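Local structure of ATP12 ATPase (2R31) at residues 102-107 / 135-140; 131-135 / 150-154. The protein probably acts as a chaperone in the assembly of the F1-ATPase. All blocks are in the same frame, centred on the assembly; numbering follows the deposited sequence. Where two conformers were deposited one is given.

Contact 1 (102-107 / 135-140); sequences LSYRAD and LRITHG
Tyr104 pairs with Thr138 and Arg105 with His139 in a two-stranded parallel sheet, where Thr138 N donates to Ser103 O and Arg105 N to Thr138 O; Gly140 N gives to Arg105 O at 2.8 Å. These are the two strands of a beta-alpha-beta unit whose crossover is helix 110-130. Before the strands pair, the Ser103 hydroxyl adds a side-chain bond, OG giving its proton to Arg136 O at 3.0 Å. On the face with Tyr104, the methyl CG2 of Thr138 meets the phenol ring at CE1, 3.6 Å away. The opposite face carries Arg105, whose chain bends at chi2 (-64°) and brings the guanidinium back to Leu102; NE and NH2 both donate to Leu102 O, NE at 2.9 Å, with the oxygen lying in the guanidinium plane. Ile137 CD1 lies over one face of that guanidinium, 3.7 Å from NH1, and NH1 itself forms a salt bridge to Asp121 of the crossover helix. A methionine in place of Arg105 would probably leave Leu102 O without these two donors and Asp121 without its cationic mate. Further along, Ala106 O sits in the plane of the His139 ring at its edge, 3.5 Å from CD2.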
loop_
_atom_site.group_PDB
_atom_site.type_symbol
_atom_site.label_atom_id
_atom_site.label_comp_id
_atom_site.label_asym_id
_atom_site.label_seq_id
_atom_site.Cartn_x
_atom_site.Cartn_y
_atom_site.Cartn_z
ATOM N N LEU A 102 14.625 1.416 6.656
ATOM C CA LEU A 102 15.898 1.508 5.959
ATOM C C LEU A 102 16.943 2.290 6.764
ATOM O O LEU A 102 18.150 2.222 6.425
ATOM C CB LEU A 102 15.765 2.117 4.589
ATOM C CG LEU A 102 14.713 1.553 3.649
ATOM C CD1 LEU A 102 14.977 2.087 2.238
ATOM C CD2 LEU A 102 14.668 0.021 3.618
ATOM N N SER A 103 16.515 3.050 7.765
ATOM C CA SER A 103 17.429 3.826 8.630
ATOM C C SER A 103 17.962 3.018 9.787
ATOM O O SER A 103 19.010 3.380 10.330
ATOM C CB SER A 103 16.713 5.042 9.254
ATOM O OG SER A 103 16.436 6.039 8.311
ATOM N N TYR A 104 17.309 1.962 10.210
ATOM C CA TYR A 104 17.608 1.284 11.489
ATOM C C TYR A 104 18.350 -0.008 11.205
ATOM O O TYR A 104 17.745 -1.104 11.108
ATOM C CB TYR A 104 16.293 1.125 12.342
ATOM C CG TYR A 104 16.043 2.522 12.855
ATOM C CD1 TYR A 104 16.720 2.963 13.994
ATOM C CD2 TYR A 104 15.209 3.408 12.232
ATOM C CE1 TYR A 104 16.554 4.236 14.501
ATOM C CE2 TYR A 104 15.020 4.679 12.702
ATOM C CZ TYR A 104 15.688 5.100 13.846
ATOM O OH TYR A 104 15.508 6.393 14.338
ATOM N N ARG A 105 19.656 0.071 11.054
ATOM C CA ARG A 105 20.512 -1.073 10.658
ATOM C C ARG A 105 20.836 -1.903 11.869
ATOM O O ARG A 105 20.792 -1.412 13.013
ATOM C CB ARG A 105 21.806 -0.540 9.995
ATOM C CG ARG A 105 21.694 0.447 8.851
ATOM C CD ARG A 105 21.032 -0.100 7.642
ATOM N NE ARG A 105 20.617 0.794 6.575
ATOM C CZ ARG A 105 21.338 1.119 5.510
ATOM N NH1 ARG A 105 22.558 0.627 5.376
ATOM N NH2 ARG A 105 20.791 1.936 4.600
ATOM N N ALA A 106 21.154 -3.167 11.660
ATOM C CA ALA A 106 21.838 -3.949 12.690
ATOM C C ALA A 106 23.200 -3.371 13.042
ATOM O O ALA A 106 23.928 -2.703 12.293
ATOM C CB ALA A 106 21.980 -5.370 12.176
ATOM N N ASP A 107 23.650 -3.724 14.190
ATOM C CA ASP A 107 25.070 -3.479 14.430
ATOM C C ASP A 107 25.884 -4.781 14.404
ATOM O O ASP A 107 27.083 -4.665 14.605
ATOM C CB ASP A 107 25.220 -2.620 15.683
ATOM C CG ASP A 107 24.855 -3.335 16.953
ATOM O OD1 ASP A 107 24.514 -4.519 16.917
ATOM O OD2 ASP A 107 24.886 -2.629 17.962
ATOM N N LEU A 135 18.037 10.489 4.047
ATOM C CA LEU A 135 17.869 10.008 5.410
ATOM C C LEU A 135 19.219 9.642 6.011
ATOM O O LEU A 135 20.101 9.149 5.348
ATOM C CB LEU A 135 17.029 8.737 5.467
ATOM C CG LEU A 135 15.558 8.893 5.161
ATOM C CD1 LEU A 135 14.851 7.562 5.308
ATOM C CD2 LEU A 135 14.907 9.936 6.106
ATOM N N ARG A 136 19.281 9.858 7.317
ATOM C CA ARG A 136 20.389 9.381 8.122
ATOM C C ARG A 136 20.107 7.951 8.539
ATOM O O ARG A 136 18.937 7.591 8.792
ATOM C CB ARG A 136 20.554 10.300 9.321
ATOM C CG ARG A 136 20.885 11.779 8.978
ATOM C CD ARG A 136 20.813 12.649 10.213
ATOM N NE ARG A 136 21.114 14.052 9.862
ATOM C CZ ARG A 136 20.748 15.067 10.643
ATOM N NH1 ARG A 136 20.080 14.816 11.778
ATOM N NH2 ARG A 136 21.052 16.310 10.294
ATOM N N ILE A 137 21.174 7.162 8.594
ATOM C CA ILE A 137 21.090 5.770 9.076
ATOM C C ILE A 137 21.820 5.632 10.406
ATOM O O ILE A 137 22.612 6.468 10.799
ATOM C CB ILE A 137 21.552 4.740 8.028
ATOM C CG1 ILE A 137 23.087 4.722 7.985
ATOM C CG2 ILE A 137 20.860 4.988 6.683
ATOM C CD1 ILE A 137 23.706 3.637 7.122
ATOM N N THR A 138 21.503 4.574 11.110
ATOM C CA THR A 138 22.198 4.226 12.328
ATOM C C THR A 138 22.206 2.741 12.470
ATOM O O THR A 138 21.541 2.029 11.704
ATOM C CB THR A 138 21.535 4.933 13.554
ATOM O OG1 THR A 138 22.459 4.784 14.642
ATOM C CG2 THR A 138 20.140 4.408 13.873
ATOM N N HIS A 139 22.889 2.241 13.495
ATOM C CA HIS A 139 23.218 0.877 13.798
ATOM C C HIS A 139 22.814 0.567 15.251
ATOM O O HIS A 139 23.143 1.242 16.229
ATOM C CB HIS A 139 24.684 0.538 13.498
ATOM C CG HIS A 139 25.124 0.932 12.133
ATOM N ND1 HIS A 139 25.518 2.208 11.814
ATOM C CD2 HIS A 139 25.215 0.247 10.973
ATOM C CE1 HIS A 139 25.838 2.292 10.538
ATOM N NE2 HIS A 139 25.683 1.124 9.968
ATOM N N GLY A 140 22.120 -0.583 15.341
ATOM C CA GLY A 140 21.766 -0.975 16.704
ATOM C C GLY A 140 21.009 0.075 17.456
ATOM O O GLY A 140 20.124 0.737 16.891
HETATM O O HOH W 1 19.040 0.385 14.399
HETATM O O HOH W 2 25.104 -0.019 17.994
#

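Contact 2 (131-135 / 150-154); sequences LRAPL and VLLKL
Val150 and Leu154, one turn apart on helix 148-159, pack against Ala133, Pro134 and Leu135, and the tight part of the contact is made by apolar side chains. The Ala133 methyl points at the helix and lies 3.7 Å from Leu154 CD2. Val150 spreads its two branches along the loop: CG1, anti to the backbone N (chi1 170°), reaches Leu135 CD2 at 3.9 Å, while CG2 turns to the proline ring, 3.8 Å from Pro134 CD, and also rests against Pro134 O at 3.5 Å. The same Leu135 methyl also touches Leu154 CD1, so one branch of Leu135 bears on both helix residues. The loop is the return leg of the beta-alpha-beta unit: the chain leaves helix 110-130 at Arg132, the first residue out of helical geometry and with positive phi (54°), and runs past helix 148-159 toward strand 138-139. Helix 179-186 closes the buried side, with Leu183 against both Leu131 and Leu154. The solvent side is looser and polar. Lys153 lays its CD 3.3 Å from Arg132 O, and its chain then bends at chi4; a water donates to Arg132 O and accepts from Lys153 NZ, each at 2.7 Å.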
loop_
_atom_site.group_PDB
_atom_site.type_symbol
_atom_site.label_atom_id
_atom_site.label_comp_id
_atom_site.label_asym_id
_atom_site.label_seq_id
_atom_site.Cartn_x
_atom_site.Cartn_y
_atom_site.Cartn_z
ATOM N N LEU A 131 14.029 12.701 -4.472
ATOM C CA LEU A 131 13.164 13.397 -3.552
ATOM C C LEU A 131 13.842 14.471 -2.763
ATOM O O LEU A 131 13.186 15.184 -1.981
ATOM C CB LEU A 131 12.467 12.434 -2.594
ATOM C CG LEU A 131 11.725 11.246 -3.221
ATOM C CD1 LEU A 131 11.157 10.381 -2.131
ATOM C CD2 LEU A 131 10.710 11.759 -4.196
ATOM N N ARG A 132 15.159 14.639 -2.919
ATOM C CA ARG A 132 15.945 15.604 -2.141
ATOM C C ARG A 132 15.708 15.339 -0.657
ATOM O O ARG A 132 15.611 16.252 0.175
ATOM C CB ARG A 132 15.675 17.054 -2.575
ATOM C CG ARG A 132 15.750 17.328 -4.081
ATOM C CD ARG A 132 17.037 16.857 -4.668
ATOM N NE ARG A 132 17.574 17.769 -5.716
ATOM C CZ ARG A 132 18.394 17.261 -6.647
ATOM N NH1 ARG A 132 18.682 15.968 -6.570
ATOM N NH2 ARG A 132 18.900 18.044 -7.590
ATOM N N ALA A 133 15.622 14.062 -0.274
ATOM C CA ALA A 133 15.300 13.629 1.082
ATOM C C ALA A 133 16.293 12.615 1.594
ATOM O O ALA A 133 16.003 11.426 1.735
ATOM C CB ALA A 133 13.883 13.094 1.126
ATOM N N PRO A 134 17.525 13.065 1.869
ATOM C CA PRO A 134 18.580 12.163 2.388
ATOM C C PRO A 134 18.312 11.778 3.818
ATOM O O PRO A 134 18.411 12.586 4.791
ATOM C CB PRO A 134 19.885 13.015 2.248
ATOM C CG PRO A 134 19.403 14.427 2.351
ATOM C CD PRO A 134 18.087 14.405 1.613
ATOM N N LEU A 135 18.037 10.489 4.047
ATOM C CA LEU A 135 17.869 10.008 5.410
ATOM C C LEU A 135 19.219 9.642 6.011
ATOM O O LEU A 135 20.101 9.149 5.348
ATOM C CB LEU A 135 17.029 8.737 5.467
ATOM C CG LEU A 135 15.558 8.893 5.161
ATOM C CD1 LEU A 135 14.851 7.562 5.308
ATOM C CD2 LEU A 135 14.907 9.936 6.106
ATOM N N VAL A 150 14.442 17.360 5.996
ATOM C CA VAL A 150 14.152 16.098 5.296
ATOM C C VAL A 150 12.782 15.585 5.703
ATOM O O VAL A 150 11.995 15.109 4.884
ATOM C CB VAL A 150 15.269 15.086 5.539
ATOM C CG1 VAL A 150 14.875 13.682 5.030
ATOM C CG2 VAL A 150 16.546 15.568 4.863
ATOM N N LEU A 151 12.464 15.681 7.011
ATOM C CA LEU A 151 11.119 15.273 7.472
ATOM C C LEU A 151 10.031 16.098 6.796
ATOM O O LEU A 151 9.000 15.582 6.389
ATOM C CB LEU A 151 11.030 15.357 9.002
ATOM C CG LEU A 151 11.961 14.368 9.760
ATOM C CD1 LEU A 151 11.801 14.622 11.248
ATOM C CD2 LEU A 151 11.679 12.926 9.421
ATOM N N LEU A 152 10.263 17.410 6.654
ATOM C CA LEU A 152 9.370 18.292 5.923
ATOM C C LEU A 152 9.182 17.787 4.485
ATOM O O LEU A 152 8.061 17.650 3.961
ATOM C CB LEU A 152 9.888 19.738 5.938
ATOM C CG LEU A 152 9.203 20.853 5.179
ATOM C CD1 LEU A 152 9.693 22.214 5.675
ATOM C CD2 LEU A 152 9.460 20.811 3.664
ATOM N N LYS A 153 10.290 17.565 3.793
ATOM C CA LYS A 153 10.199 17.163 2.388
ATOM C C LYS A 153 9.389 15.906 2.240
ATOM O O LYS A 153 8.596 15.770 1.288
ATOM C CB LYS A 153 11.585 17.008 1.795
ATOM C CG LYS A 153 12.273 18.388 1.608
ATOM C CD LYS A 153 13.289 18.509 0.545
ATOM C CE LYS A 153 13.731 19.944 0.406
ATOM N NZ LYS A 153 15.189 20.275 0.335
ATOM N N LEU A 154 9.570 14.947 3.143
ATOM C CA LEU A 154 8.846 13.672 3.040
ATOM C C LEU A 154 7.366 13.869 3.373
ATOM O O LEU A 154 6.497 13.276 2.716
ATOM C CB LEU A 154 9.523 12.640 3.916
ATOM C CG LEU A 154 10.880 12.159 3.394
ATOM C CD1 LEU A 154 11.624 11.348 4.431
ATOM C CD2 LEU A 154 10.745 11.377 2.079
HETATM O O HOH W 3 16.266 18.276 1.804
#

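In the fold
Going from the N terminus, the chain passes the antiparallel sheet of strands 16-21, 24-29 and 32-33 and several helices before reaching 102-107. It then runs through helix 110-130 and returns at 135-140, where contact 1 closes a loop of 27 intervening residues, most of them helical. Contact 2 opens inside that loop, at 131-135, and closes beyond it at 150-154, so the two cross rather than nest. Leu135 belongs to both: its CD1 faces Ser103 in contact 1, while CD2 serves contact 2. The centres of the two contacts lie about 16 Å apart. Together they tie strands 104-105 and 138-139, the loop that follows helix 110-130, and helix 148-159, with Ile180 of helix 179-186 also touching Leu135.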